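Local coordinates for PF04016 domain protein (Desulfitobacterium hafniense, PDB 3L5O), which is of unknown function but combines enolase-like and Rossmann-like folds and may have a role in heavy-metal chelation, at residues D38-G43 with M69-L74; D130-S135 with Y189-C194; P178-I183 with L206-N211. All blocks are in the same frame, centred on the assembly; numbering follows the deposited sequence. Where two conformers were deposited one is given.

Interaction 1: D38-G43 with M69-L74; sequences DELVCG and MLTQNL
Thr71, which faces Leu40 and Cys42 of the strand, has its hydroxyl OG1 hydrogen-bonded to the carbonyl oxygen of Met67, one turn earlier in the chain. That bond turns the polar branch back along its own chain, to the residue just before the helix, and toward the strand OG1 is approached by nothing closer than CB of Cys42, at 4.3 Å. The same rotamer (chi1 -67°) puts the methyl CG2 anti to the backbone N, and this methyl meets Leu40: CG2 of Thr71 lies 4.0 Å from CG of Leu40. The two side chains pass each other at a slant. Leu40, with CG anti to its own nitrogen (chi1 167°), pushes CD2 further over the helix, where it rests 3.6 Å from the carbonyl oxygen of Thr71. The same methyl then reaches the next turn and packs 4.1 Å from CB of Leu74.

The helical segment runs nearly antiparallel to strand 39-42, at 168°, with the axes 8.6 Å apart. This strand is at one edge of a three-stranded antiparallel meander, 39-42, 46-51 and 54-59, followed by helices, an order consistent with the enolase-like part of the protein. Its start carries a classic beta bulge, with Asp38 and Glu39 both opposite Arg50, and helix 91-105 flanks the contact through Ile96, which touches both Cys42 and Leu74.

No hydrogen bond joins strand to helix here. With the threonine hydroxyl engaged by the turn that starts the helix, the two elements meet mainly through aliphatic carbons, one resting on a backbone carbonyl, and probably depend on shape and apolar burial.

Interaction 2: D130-S135 with Y189-C194; sequences DPFIMS and YVYITC. With EDO (1,2-ethanediol), chain G.
Tyr191 reaches from the strand to two residues of the short helix, Phe132 at its ring and Ser135 at its hydroxyl. CE1 of Phe132 comes over one face of the tyrosine ring, 3.6 Å from CG of Tyr191. The rings are neither stacked nor perpendicular: their planes make 48°, and the two side chains run past each other in opposite directions. At the far end, near the plane of the phenol, OH of Tyr191 donates to OG of Ser135 over 2.7 Å. The serine hydroxyl passes the chain on, donating in turn to the carbonyl oxygen of Pro131 with OG and O 2.6 Å apart. With chi1 at 50°, OG sits between the backbone N and the carbonyl carbon and can serve both partners, so a buried phenol is tied to the backbone of the helix.

Strand 189-193 lies in the middle of the parallel part of the Rossmann-like sheet, between 143-147 and 214-218, and the turn after it leads into helix 195-199, where Thr193 caps the N of Ala195.

Behind Phe132 stands the N-cap, Asp130. Its OD1 accepts from N of Phe132 at 2.9 Å, nearly in line with the C-O bond, and from N of Ile133 at 3.2 Å, from above the carboxylate plane. An alanine in place of Asp130 would probably leave both amides without their cap and let the first turn, which presents Phe132, fray. The other oxygen, OD2, has a weak hydrogen bond, 2.8 Å, to O1 of an ethanediol probably from the crystallisation liquor, which Lys265 also holds; Phe150 meets the Phe132 ring edge-to-face.

Interaction 3: P178-I183 with L206-N211; sequences PASEFI and LELSRN
Within residues 206-211, Leu208 alone meets Ser180 and Glu181, through its two terminal methyls. From the backbone, CB already points toward segment 178-183, and with chi1 at -69° CG continues in that direction, anti to the carbonyl carbon. CB and CG serve as the stem; the touching begins at the fork. One methyl, CD1, settles against Ser180, lying 3.7 Å from its carbonyl oxygen and 3.8 Å from its OG. The other methyl, CD2, turns to Glu181 and comes to 3.5 Å from OE1.

Glu181 reaches this position by folding back. Its CB leaves the helix away from Leu208, but the chain bends at chi2 (-77°) and brings the carboxylate across the leucine branches at about a right angle. CD of Glu181 is 3.9 Å from CD2 of Leu208, while OE2 lies 3.8 Å from CD1. These are contacts of van der Waals kind, and the polar needs are met elsewhere: OE2 of Glu181 forms a salt bridge with Arg204, one turn back in the same helix as Leu208, and OG of Ser180 is hydrogen-bonded to the carbonyl oxygen of Leu177. The carboxylate thus lies over the leucine while linking the two helices by charge.

Near the C-terminal end of this helix, NH1 of Arg210 donates a hydrogen bond to the carbonyl oxygen of Glu207, 2.8 Å away. Leu184 and Pro185 also pack on Leu208. The two helices form part of a layer over what is probably the Rossmann-like sheet: Ser180 rests on Leu166 of strand 162-167, and Ser209 touches Val190 of strand 189-193 and Ile215 of strand 214-218.

Overall arrangement
Interaction 1 comes first along the chain and closes before the others open; it lies in what is probably the enolase-like part, with its centre about 31 Å from that of interaction 2 and about 35 Å from that of interaction 3, across the centre of the chain. Interactions 2 and 3 alternate in sequence, and their centres are about 16 Å apart. They meet at strand 189-193 of the seven-stranded mixed sheet, which belongs to interaction 2 through Tyr191 and on its other face packs, through Val190 and Ile192, against Ser209 and Leu206 of interaction 3. The Rossmann-like sheet is thus covered on both sides, by helix 131-134 and by helix 202-208, as expected of an alpha/beta sandwich.

Interaction 1: D38-G43 with M69-L74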
ATOM      1  N   ASP A  38     -16.792   2.012  10.714  1.00 39.61           N
ATOM      2  CA  ASP A  38     -17.189   2.232  12.124  1.00 44.86           C
ATOM      3  C   ASP A  38     -16.413   3.364  12.813  1.00 45.17           C
ATOM      4  O   ASP A  38     -16.859   3.919  13.821  1.00 44.79           O
ATOM      5  CB  ASP A  38     -17.086   0.925  12.920  1.00 42.51           C
ATOM      6  CG  ASP A  38     -18.056  -0.110  12.413  1.00 45.31           C
ATOM      7  OD1 ASP A  38     -19.245   0.250  12.222  1.00 39.84           O
ATOM      8  OD2 ASP A  38     -17.723  -1.274  12.127  1.00 44.23           O
ATOM      9  N   GLU A  39     -15.259   3.682  12.259  1.00 45.86           N
ATOM     10  CA  GLU A  39     -14.373   4.703  12.812  1.00 46.39           C
ATOM     11  C   GLU A  39     -13.460   5.166  11.697  1.00 44.15           C
ATOM     12  O   GLU A  39     -13.041   4.363  10.877  1.00 41.83           O
ATOM     13  CB  GLU A  39     -13.566   4.118  13.980  1.00 47.65           C
ATOM     14  CG  GLU A  39     -13.401   5.039  15.185  1.00 52.86           C
ATOM     15  CD  GLU A  39     -12.330   4.558  16.181  1.00 53.91           C
ATOM     16  OE1 GLU A  39     -12.074   3.328  16.283  1.00 56.41           O
ATOM     17  OE2 GLU A  39     -11.727   5.428  16.860  1.00 62.24           O
ATOM     18  N   LEU A  40     -13.110   6.448  11.687  1.00 44.29           N
ATOM     19  CA  LEU A  40     -12.313   7.028  10.621  1.00 45.91           C
ATOM     20  C   LEU A  40     -11.576   8.267  11.124  1.00 46.51           C
ATOM     21  O   LEU A  40     -12.196   9.191  11.635  1.00 43.34           O
ATOM     22  CB  LEU A  40     -13.197   7.407   9.426  1.00 45.28           C
ATOM     23  CG  LEU A  40     -12.585   8.312   8.346  1.00 46.95           C
ATOM     24  CD1 LEU A  40     -11.318   7.768   7.721  1.00 55.03           C
ATOM     25  CD2 LEU A  40     -13.620   8.536   7.265  1.00 50.39           C
ATOM     26  N   VAL A  41     -10.253   8.258  10.989  1.00 47.30           N
ATOM     27  CA  VAL A  41      -9.431   9.428  11.296  1.00 48.57           C
ATOM     28  C   VAL A  41      -8.507   9.737  10.121  1.00 51.83           C
ATOM     29  O   VAL A  41      -7.909   8.836   9.526  1.00 51.64           O
ATOM     30  CB  VAL A  41      -8.598   9.235  12.580  1.00 47.05           C
ATOM     31  CG1 VAL A  41      -7.633  10.412  12.777  1.00 50.06           C
ATOM     32  CG2 VAL A  41      -9.508   9.087  13.785  1.00 47.21           C
ATOM     33  N   CYS A  42      -8.414  11.030   9.812  1.00 55.65           N
ATOM     34  CA  CYS A  42      -7.561  11.545   8.751  0.50 56.94           C
ATOM     35  C   CYS A  42      -6.432  12.330   9.416  1.00 58.26           C
ATOM     36  O   CYS A  42      -6.648  13.449   9.896  1.00 57.94           O
ATOM     37  CB  CYS A  42      -8.390  12.446   7.824  0.50 57.25           C
ATOM     38  SG  CYS A  42      -7.877  12.485   6.092  0.50 58.25           S
ATOM     39  N   GLY A  43      -5.249  11.729   9.461  1.00 59.16           N
ATOM     40  CA  GLY A  43      -4.071  12.365  10.039  1.00 58.62           C
ATOM     41  C   GLY A  43      -3.209  12.987   8.971  1.00 59.94           C
ATOM     42  O   GLY A  43      -3.547  12.918   7.784  1.00 59.46           O
HETATM   43  N   MSE A  69     -15.413  17.337   6.201  1.00 76.09           N
HETATM   44  CA  MSE A  69     -16.840  17.132   5.946  1.00 74.68           C
HETATM   45  C   MSE A  69     -17.114  15.802   5.224  1.00 71.76           C
HETATM   46  O   MSE A  69     -18.132  15.158   5.452  1.00 69.54           O
HETATM   47  CB  MSE A  69     -17.399  18.317   5.136  1.00 76.65           C
HETATM   48  CG  MSE A  69     -16.958  19.738   5.620  1.00 81.90           C
HETATM   49 SE   MSE A  69     -17.947  20.495   7.174  0.75 94.12          SE
HETATM   50  CE  MSE A  69     -19.630  21.101   6.242  1.00 93.77           C
ATOM     51  N   LEU A  70     -16.207  15.398   4.340  1.00 70.83           N
ATOM     52  CA  LEU A  70     -16.261  14.057   3.757  1.00 69.82           C
ATOM     53  C   LEU A  70     -16.116  13.006   4.872  1.00 68.30           C
ATOM     54  O   LEU A  70     -16.825  11.993   4.903  1.00 67.68           O
ATOM     55  CB  LEU A  70     -15.135  13.892   2.714  1.00 71.50           C
ATOM     56  CG  LEU A  70     -15.016  12.602   1.880  1.00 69.64           C
ATOM     57  CD1 LEU A  70     -16.010  12.553   0.732  1.00 69.49           C
ATOM     58  CD2 LEU A  70     -13.622  12.508   1.324  1.00 68.61           C
ATOM     59  N   THR A  71     -15.181  13.264   5.778  1.00 66.03           N
ATOM     60  CA  THR A  71     -14.855  12.352   6.869  1.00 65.83           C
ATOM     61  C   THR A  71     -16.085  11.991   7.687  1.00 65.03           C
ATOM     62  O   THR A  71     -16.380  10.815   7.897  1.00 67.24           O
ATOM     63  CB  THR A  71     -13.769  13.007   7.760  1.00 66.54           C
ATOM     64  OG1 THR A  71     -12.545  13.113   7.015  1.00 66.72           O
ATOM     65  CG2 THR A  71     -13.416  12.130   8.971  1.00 71.14           C
ATOM     66  N   GLN A  72     -16.812  13.012   8.123  1.00 61.62           N
ATOM     67  CA  GLN A  72     -18.041  12.825   8.882  1.00 60.55           C
ATOM     68  C   GLN A  72     -19.070  11.944   8.143  1.00 59.23           C
ATOM     69  O   GLN A  72     -19.663  11.048   8.747  1.00 58.90           O
ATOM     70  CB  GLN A  72     -18.653  14.192   9.221  1.00 60.34           C
ATOM     71  N   ASN A  73     -19.267  12.194   6.845  1.00 57.47           N
ATOM     72  CA  ASN A  73     -20.284  11.483   6.050  1.00 55.40           C
ATOM     73  C   ASN A  73     -20.026   9.997   5.881  1.00 53.29           C
ATOM     74  O   ASN A  73     -20.967   9.223   5.784  1.00 49.98           O
ATOM     75  CB  ASN A  73     -20.377  12.062   4.638  1.00 58.04           C
ATOM     76  CG  ASN A  73     -21.326  13.241   4.528  1.00 60.63           C
ATOM     77  OD1 ASN A  73     -22.385  13.281   5.167  1.00 52.24           O
ATOM     78  ND2 ASN A  73     -20.962  14.197   3.669  1.00 60.39           N
ATOM     79  N   LEU A  74     -18.756   9.588   5.835  1.00 48.83           N
ATOM     80  CA  LEU A  74     -18.458   8.205   5.527  1.00 49.59           C
ATOM     81  C   LEU A  74     -18.789   7.292   6.688  1.00 49.56           C
ATOM     82  O   LEU A  74     -19.080   6.107   6.487  1.00 48.71           O
ATOM     83  CB  LEU A  74     -17.000   8.053   5.071  1.00 51.55           C
ATOM     84  CG  LEU A  74     -16.665   8.806   3.778  1.00 50.55           C
ATOM     85  CD1 LEU A  74     -15.173   8.767   3.502  1.00 55.60           C
ATOM     86  CD2 LEU A  74     -17.469   8.255   2.583  1.00 53.93           C
TER

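Interaction 2: D130-S135 with Y189-C194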
ATOM      1  N   ASP A 130      10.545  -8.147   6.358  1.00 63.82           N
ATOM      2  CA  ASP A 130      10.816  -7.022   5.469  1.00 61.47           C
ATOM      3  C   ASP A 130      11.110  -7.566   4.074  1.00 59.51           C
ATOM      4  O   ASP A 130      11.976  -8.428   3.940  1.00 62.79           O
ATOM      5  CB  ASP A 130      12.051  -6.291   6.021  1.00 61.71           C
ATOM      6  CG  ASP A 130      12.412  -5.044   5.245  1.00 64.05           C
ATOM      7  OD1 ASP A 130      12.711  -5.132   4.036  1.00 67.90           O
ATOM      8  OD2 ASP A 130      12.458  -3.925   5.782  1.00 74.92           O
ATOM      9  N   PRO A 131      10.446  -7.072   3.032  1.00 55.59           N
ATOM     10  CA  PRO A 131      10.580  -7.672   1.698  1.00 53.90           C
ATOM     11  C   PRO A 131      11.932  -7.403   1.046  1.00 52.65           C
ATOM     12  O   PRO A 131      12.353  -8.175   0.179  1.00 53.29           O
ATOM     13  CB  PRO A 131       9.458  -7.005   0.898  1.00 54.62           C
ATOM     14  CG  PRO A 131       9.246  -5.726   1.549  1.00 52.39           C
ATOM     15  CD  PRO A 131       9.564  -5.900   3.007  1.00 56.17           C
ATOM     16  N   PHE A 132      12.587  -6.317   1.445  1.00 50.62           N
ATOM     17  CA  PHE A 132      13.876  -5.939   0.859  1.00 50.98           C
ATOM     18  C   PHE A 132      14.949  -6.867   1.417  1.00 50.95           C
ATOM     19  O   PHE A 132      15.761  -7.407   0.669  1.00 52.68           O
ATOM     20  CB  PHE A 132      14.190  -4.462   1.125  1.00 49.47           C
ATOM     21  CG  PHE A 132      13.180  -3.504   0.518  1.00 48.03           C
ATOM     22  CD1 PHE A 132      13.032  -3.413  -0.858  1.00 48.62           C
ATOM     23  CD2 PHE A 132      12.362  -2.713   1.327  1.00 51.83           C
ATOM     24  CE1 PHE A 132      12.078  -2.542  -1.424  1.00 48.61           C
ATOM     25  CE2 PHE A 132      11.428  -1.845   0.775  1.00 42.70           C
ATOM     26  CZ  PHE A 132      11.294  -1.748  -0.600  1.00 43.32           C
ATOM     27  N   ILE A 133      14.895  -7.098   2.726  1.00 52.38           N
ATOM     28  CA  ILE A 133      15.775  -8.057   3.395  1.00 54.72           C
ATOM     29  C   ILE A 133      15.525  -9.482   2.948  1.00 55.76           C
ATOM     30  O   ILE A 133      16.470 -10.220   2.678  1.00 56.67           O
ATOM     31  CB  ILE A 133      15.639  -7.932   4.918  1.00 54.76           C
ATOM     32  CG1 ILE A 133      16.377  -6.677   5.391  1.00 56.66           C
ATOM     33  CG2 ILE A 133      16.220  -9.163   5.643  1.00 59.39           C
ATOM     34  CD1 ILE A 133      15.786  -6.086   6.637  1.00 58.69           C
HETATM   35  N   MSE A 134      14.266  -9.872   2.870  1.00 57.76           N
HETATM   36  CA  MSE A 134      13.898 -11.188   2.357  1.00 62.05           C
HETATM   37  C   MSE A 134      14.531 -11.534   1.016  1.00 59.34           C
HETATM   38  O   MSE A 134      14.823 -12.693   0.761  1.00 58.80           O
HETATM   39  CB  MSE A 134      12.396 -11.257   2.118  1.00 62.68           C
HETATM   40  CG  MSE A 134      11.528 -11.521   3.315  1.00 68.84           C
HETATM   41 SE   MSE A 134       9.674 -11.545   2.619  0.75 73.63          SE
HETATM   42  CE  MSE A 134       9.365 -13.526   2.728  1.00 80.77           C
ATOM     43  N   SER A 135      14.681 -10.544   0.134  1.00 58.45           N
ATOM     44  CA  SER A 135      15.075 -10.808  -1.253  1.00 57.59           C
ATOM     45  C   SER A 135      16.503 -10.376  -1.604  1.00 56.41           C
ATOM     46  O   SER A 135      16.831 -10.242  -2.776  1.00 55.57           O
ATOM     47  CB  SER A 135      14.054 -10.190  -2.222  1.00 59.17           C
ATOM     48  OG  SER A 135      13.775  -8.841  -1.908  1.00 61.56           O
ATOM     49  N   TYR A 189      13.602  -7.208 -11.119  1.00 43.15           N
ATOM     50  CA  TYR A 189      12.763  -7.173  -9.917  1.00 41.40           C
ATOM     51  C   TYR A 189      12.309  -5.749  -9.697  1.00 43.38           C
ATOM     52  O   TYR A 189      13.100  -4.818  -9.821  1.00 43.21           O
ATOM     53  CB  TYR A 189      13.522  -7.646  -8.682  1.00 42.57           C
ATOM     54  CG  TYR A 189      13.879  -9.096  -8.744  1.00 42.51           C
ATOM     55  CD1 TYR A 189      12.976 -10.063  -8.319  1.00 45.06           C
ATOM     56  CD2 TYR A 189      15.096  -9.520  -9.293  1.00 47.78           C
ATOM     57  CE1 TYR A 189      13.278 -11.409  -8.399  1.00 44.74           C
ATOM     58  CE2 TYR A 189      15.412 -10.897  -9.385  1.00 44.33           C
ATOM     59  CZ  TYR A 189      14.479 -11.821  -8.945  1.00 45.70           C
ATOM     60  OH  TYR A 189      14.739 -13.166  -9.020  1.00 51.24           O
ATOM     61  N   VAL A 190      11.041  -5.584  -9.354  1.00 43.07           N
ATOM     62  CA  VAL A 190      10.465  -4.255  -9.117  1.00 43.20           C
ATOM     63  C   VAL A 190       9.680  -4.237  -7.810  1.00 42.19           C
ATOM     64  O   VAL A 190       8.900  -5.140  -7.537  1.00 42.32           O
ATOM     65  CB  VAL A 190       9.546  -3.845 -10.288  1.00 40.16           C
ATOM     66  CG1 VAL A 190       8.890  -2.517 -10.011  1.00 44.08           C
ATOM     67  CG2 VAL A 190      10.338  -3.796 -11.584  1.00 42.04           C
ATOM     68  N   TYR A 191       9.913  -3.212  -7.002  1.00 41.64           N
ATOM     69  CA  TYR A 191       9.128  -2.918  -5.806  1.00 39.55           C
ATOM     70  C   TYR A 191       8.447  -1.568  -5.951  1.00 41.51           C
ATOM     71  O   TYR A 191       9.091  -0.576  -6.314  1.00 41.10           O
ATOM     72  CB  TYR A 191      10.042  -2.863  -4.566  1.00 41.48           C
ATOM     73  CG  TYR A 191      10.864  -4.095  -4.415  1.00 44.96           C
ATOM     74  CD1 TYR A 191      12.013  -4.267  -5.197  1.00 48.81           C
ATOM     75  CD2 TYR A 191      10.498  -5.112  -3.535  1.00 44.84           C
ATOM     76  CE1 TYR A 191      12.771  -5.404  -5.117  1.00 44.53           C
ATOM     77  CE2 TYR A 191      11.282  -6.271  -3.427  1.00 48.96           C
ATOM     78  CZ  TYR A 191      12.415  -6.406  -4.236  1.00 53.47           C
ATOM     79  OH  TYR A 191      13.210  -7.528  -4.202  1.00 54.24           O
ATOM     80  N   ILE A 192       7.166  -1.500  -5.614  1.00 41.19           N
ATOM     81  CA  ILE A 192       6.400  -0.291  -5.782  1.00 43.45           C
ATOM     82  C   ILE A 192       5.679   0.023  -4.474  1.00 43.29           C
ATOM     83  O   ILE A 192       4.946  -0.809  -3.938  1.00 46.03           O
ATOM     84  CB  ILE A 192       5.355  -0.435  -6.916  1.00 41.53           C
ATOM     85  CG1 ILE A 192       6.003  -0.815  -8.253  1.00 47.82           C
ATOM     86  CG2 ILE A 192       4.559   0.871  -7.100  1.00 41.45           C
ATOM     87  CD1 ILE A 192       4.986  -1.373  -9.263  1.00 43.79           C
ATOM     88  N   THR A 193       5.867   1.239  -3.994  1.00 41.29           N
ATOM     89  CA  THR A 193       5.094   1.739  -2.892  1.00 43.01           C
ATOM     90  C   THR A 193       3.566   1.675  -3.093  1.00 42.91           C
ATOM     91  O   THR A 193       3.022   1.942  -4.174  1.00 40.54           O
ATOM     92  CB  THR A 193       5.482   3.174  -2.570  1.00 43.02           C
ATOM     93  OG1 THR A 193       4.631   3.656  -1.527  1.00 42.53           O
ATOM     94  CG2 THR A 193       5.228   4.151  -3.795  1.00 43.31           C
ATOM     95  N   CYS A 194       2.877   1.350  -2.011  1.00 44.33           N
ATOM     96  CA  CYS A 194       1.414   1.234  -2.035  1.00 43.60           C
ATOM     97  C   CYS A 194       0.798   2.637  -2.235  1.00 43.71           C
ATOM     98  O   CYS A 194      -0.372   2.742  -2.588  1.00 44.76           O
ATOM     99  CB  CYS A 194       0.926   0.591  -0.738  1.00 44.43           C
ATOM    100  SG  CYS A 194       1.352   1.551   0.744  1.00 47.34           S
TER
HETATM  101  C1  EDO G 311       9.603  -2.551   3.996  1.00 68.71           C
HETATM  102  O1  EDO G 311       9.784  -3.459   5.063  1.00 74.68           O
HETATM  103  C2  EDO G 311       9.036  -1.251   4.517  1.00 73.91           C
HETATM  104  O2  EDO G 311      10.054  -0.268   4.513  1.00 73.69           O

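Interaction 3: P178-I183 with L206-N211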
ATOM      1  N   PRO A 178       8.875  10.136 -14.056  1.00 41.68           N
ATOM      2  CA  PRO A 178       8.834   9.869 -15.506  1.00 40.90           C
ATOM      3  C   PRO A 178       9.931   8.904 -16.023  1.00 40.01           C
ATOM      4  O   PRO A 178       9.799   8.373 -17.123  1.00 37.72           O
ATOM      5  CB  PRO A 178       8.970  11.281 -16.123  1.00 40.73           C
ATOM      6  CG  PRO A 178       8.463  12.232 -15.066  1.00 38.24           C
ATOM      7  CD  PRO A 178       8.909  11.583 -13.776  1.00 42.65           C
ATOM      8  N   ALA A 179      11.001   8.704 -15.267  1.00 38.46           N
ATOM      9  CA  ALA A 179      12.046   7.769 -15.639  1.00 40.53           C
ATOM     10  C   ALA A 179      11.587   6.317 -15.591  1.00 39.94           C
ATOM     11  O   ALA A 179      12.238   5.465 -16.148  1.00 40.27           O
ATOM     12  CB  ALA A 179      13.304   7.969 -14.779  1.00 42.14           C
ATOM     13  N   SER A 180      10.461   6.047 -14.959  1.00 39.74           N
ATOM     14  CA  SER A 180       9.843   4.714 -14.959  1.00 40.41           C
ATOM     15  C   SER A 180       9.665   4.145 -16.353  1.00 39.79           C
ATOM     16  O   SER A 180       9.919   2.964 -16.566  1.00 40.75           O
ATOM     17  CB  SER A 180       8.515   4.751 -14.210  1.00 43.45           C
ATOM     18  OG  SER A 180       7.609   5.626 -14.822  1.00 41.42           O
ATOM     19  N   GLU A 181       9.267   4.986 -17.307  1.00 39.54           N
ATOM     20  CA  GLU A 181       9.088   4.565 -18.686  1.00 41.72           C
ATOM     21  C   GLU A 181      10.378   4.017 -19.311  1.00 40.15           C
ATOM     22  O   GLU A 181      10.337   3.153 -20.204  1.00 40.06           O
ATOM     23  CB  GLU A 181       8.562   5.726 -19.545  1.00 37.68           C
ATOM     24  CG  GLU A 181       7.148   6.189 -19.220  1.00 39.79           C
ATOM     25  CD  GLU A 181       6.069   5.264 -19.756  1.00 39.65           C
ATOM     26  OE1 GLU A 181       6.343   4.518 -20.725  1.00 40.25           O
ATOM     27  OE2 GLU A 181       4.956   5.274 -19.206  1.00 38.21           O
ATOM     28  N   PHE A 182      11.499   4.551 -18.846  1.00 41.59           N
ATOM     29  CA  PHE A 182      12.809   4.252 -19.369  1.00 40.16           C
ATOM     30  C   PHE A 182      13.462   3.111 -18.586  1.00 43.52           C
ATOM     31  O   PHE A 182      14.174   2.322 -19.144  1.00 45.17           O
ATOM     32  CB  PHE A 182      13.703   5.507 -19.336  1.00 38.67           C
ATOM     33  CG  PHE A 182      13.226   6.624 -20.235  1.00 38.22           C
ATOM     34  CD1 PHE A 182      12.178   7.435 -19.860  1.00 44.08           C
ATOM     35  CD2 PHE A 182      13.799   6.828 -21.475  1.00 38.15           C
ATOM     36  CE1 PHE A 182      11.726   8.456 -20.701  1.00 39.32           C
ATOM     37  CE2 PHE A 182      13.360   7.852 -22.302  1.00 38.15           C
ATOM     38  CZ  PHE A 182      12.323   8.666 -21.903  1.00 36.00           C
ATOM     39  N   ILE A 183      13.202   3.014 -17.292  1.00 41.97           N
ATOM     40  CA  ILE A 183      13.972   2.137 -16.422  1.00 42.35           C
ATOM     41  C   ILE A 183      13.261   0.837 -16.109  1.00 43.03           C
ATOM     42  O   ILE A 183      13.903  -0.223 -16.127  1.00 41.88           O
ATOM     43  CB  ILE A 183      14.303   2.840 -15.071  1.00 43.37           C
ATOM     44  CG1 ILE A 183      15.304   3.956 -15.312  1.00 46.03           C
ATOM     45  CG2 ILE A 183      14.867   1.831 -14.051  1.00 43.35           C
ATOM     46  CD1 ILE A 183      15.663   4.667 -14.100  1.00 47.87           C
ATOM     47  N   LEU A 206       2.696  -1.183 -13.322  1.00 40.62           N
ATOM     48  CA  LEU A 206       2.523  -2.629 -13.549  1.00 43.69           C
ATOM     49  C   LEU A 206       2.772  -3.051 -14.987  1.00 42.97           C
ATOM     50  O   LEU A 206       3.430  -4.066 -15.218  1.00 44.28           O
ATOM     51  CB  LEU A 206       1.138  -3.100 -13.068  1.00 41.97           C
ATOM     52  CG  LEU A 206       0.928  -2.994 -11.536  1.00 42.47           C
ATOM     53  CD1 LEU A 206      -0.416  -3.571 -11.128  1.00 45.63           C
ATOM     54  CD2 LEU A 206       2.064  -3.676 -10.793  1.00 46.87           C
ATOM     55  N   GLU A 207       2.253  -2.297 -15.950  1.00 43.53           N
ATOM     56  CA  GLU A 207       2.488  -2.590 -17.370  1.00 43.09           C
ATOM     57  C   GLU A 207       3.961  -2.417 -17.750  1.00 45.67           C
ATOM     58  O   GLU A 207       4.524  -3.243 -18.464  1.00 46.85           O
ATOM     59  CB  GLU A 207       1.591  -1.722 -18.252  1.00 46.22           C
ATOM     60  CG  GLU A 207       1.772  -1.930 -19.754  1.00 58.51           C
ATOM     61  CD  GLU A 207       1.115  -3.202 -20.316  1.00 64.52           C
ATOM     62  OE1 GLU A 207       0.604  -4.033 -19.532  1.00 71.72           O
ATOM     63  OE2 GLU A 207       1.114  -3.361 -21.558  1.00 69.13           O
ATOM     64  N   LEU A 208       4.610  -1.373 -17.248  1.00 42.53           N
ATOM     65  CA  LEU A 208       6.019  -1.184 -17.509  1.00 42.91           C
ATOM     66  C   LEU A 208       6.878  -2.319 -16.949  1.00 41.96           C
ATOM     67  O   LEU A 208       7.918  -2.647 -17.517  1.00 41.82           O
ATOM     68  CB  LEU A 208       6.487   0.146 -16.897  1.00 41.22           C
ATOM     69  CG  LEU A 208       5.927   1.373 -17.583  1.00 37.91           C
ATOM     70  CD1 LEU A 208       6.228   2.605 -16.759  1.00 40.29           C
ATOM     71  CD2 LEU A 208       6.502   1.462 -18.957  1.00 39.63           C
ATOM     72  N   SER A 209       6.451  -2.882 -15.825  1.00 40.59           N
ATOM     73  CA  SER A 209       7.230  -3.880 -15.097  1.00 41.21           C
ATOM     74  C   SER A 209       6.832  -5.325 -15.431  1.00 44.21           C
ATOM     75  O   SER A 209       7.351  -6.257 -14.837  1.00 43.93           O
ATOM     76  CB  SER A 209       7.046  -3.646 -13.590  1.00 42.05           C
ATOM     77  OG  SER A 209       7.296  -2.284 -13.236  1.00 44.92           O
ATOM     78  N   ARG A 210       5.897  -5.524 -16.359  1.00 47.01           N
ATOM     79  CA  ARG A 210       5.241  -6.835 -16.497  1.00 49.40           C
ATOM     80  C   ARG A 210       6.201  -8.003 -16.790  1.00 51.20           C
ATOM     81  O   ARG A 210       5.885  -9.137 -16.452  1.00 52.85           O
ATOM     82  CB  ARG A 210       4.119  -6.802 -17.526  1.00 48.36           C
ATOM     83  CG  ARG A 210       4.560  -6.548 -18.926  1.00 53.72           C
ATOM     84  CD  ARG A 210       3.385  -6.400 -19.879  1.00 66.72           C
ATOM     85  NE  ARG A 210       3.859  -6.358 -21.254  1.00 74.97           N
ATOM     86  CZ  ARG A 210       4.468  -5.318 -21.818  1.00 80.41           C
ATOM     87  NH1 ARG A 210       4.679  -4.197 -21.130  1.00 82.38           N
ATOM     88  NH2 ARG A 210       4.868  -5.399 -23.088  1.00 79.11           N
ATOM     89  N   ASN A 211       7.364  -7.716 -17.372  1.00 51.54           N
ATOM     90  CA  ASN A 211       8.361  -8.739 -17.653  1.00 51.76           C
ATOM     91  C   ASN A 211       9.452  -8.912 -16.584  1.00 50.66           C
ATOM     92  O   ASN A 211      10.376  -9.697 -16.777  1.00 52.06           O
ATOM     93  CB  ASN A 211       9.004  -8.478 -19.019  1.00 54.32           C
ATOM     94  CG  ASN A 211       7.990  -8.532 -20.175  1.00 56.84           C
ATOM     95  OD1 ASN A 211       7.102  -9.377 -20.211  1.00 58.98           O
ATOM     96  ND2 ASN A 211       8.141  -7.618 -21.125  1.00 60.01           N
TER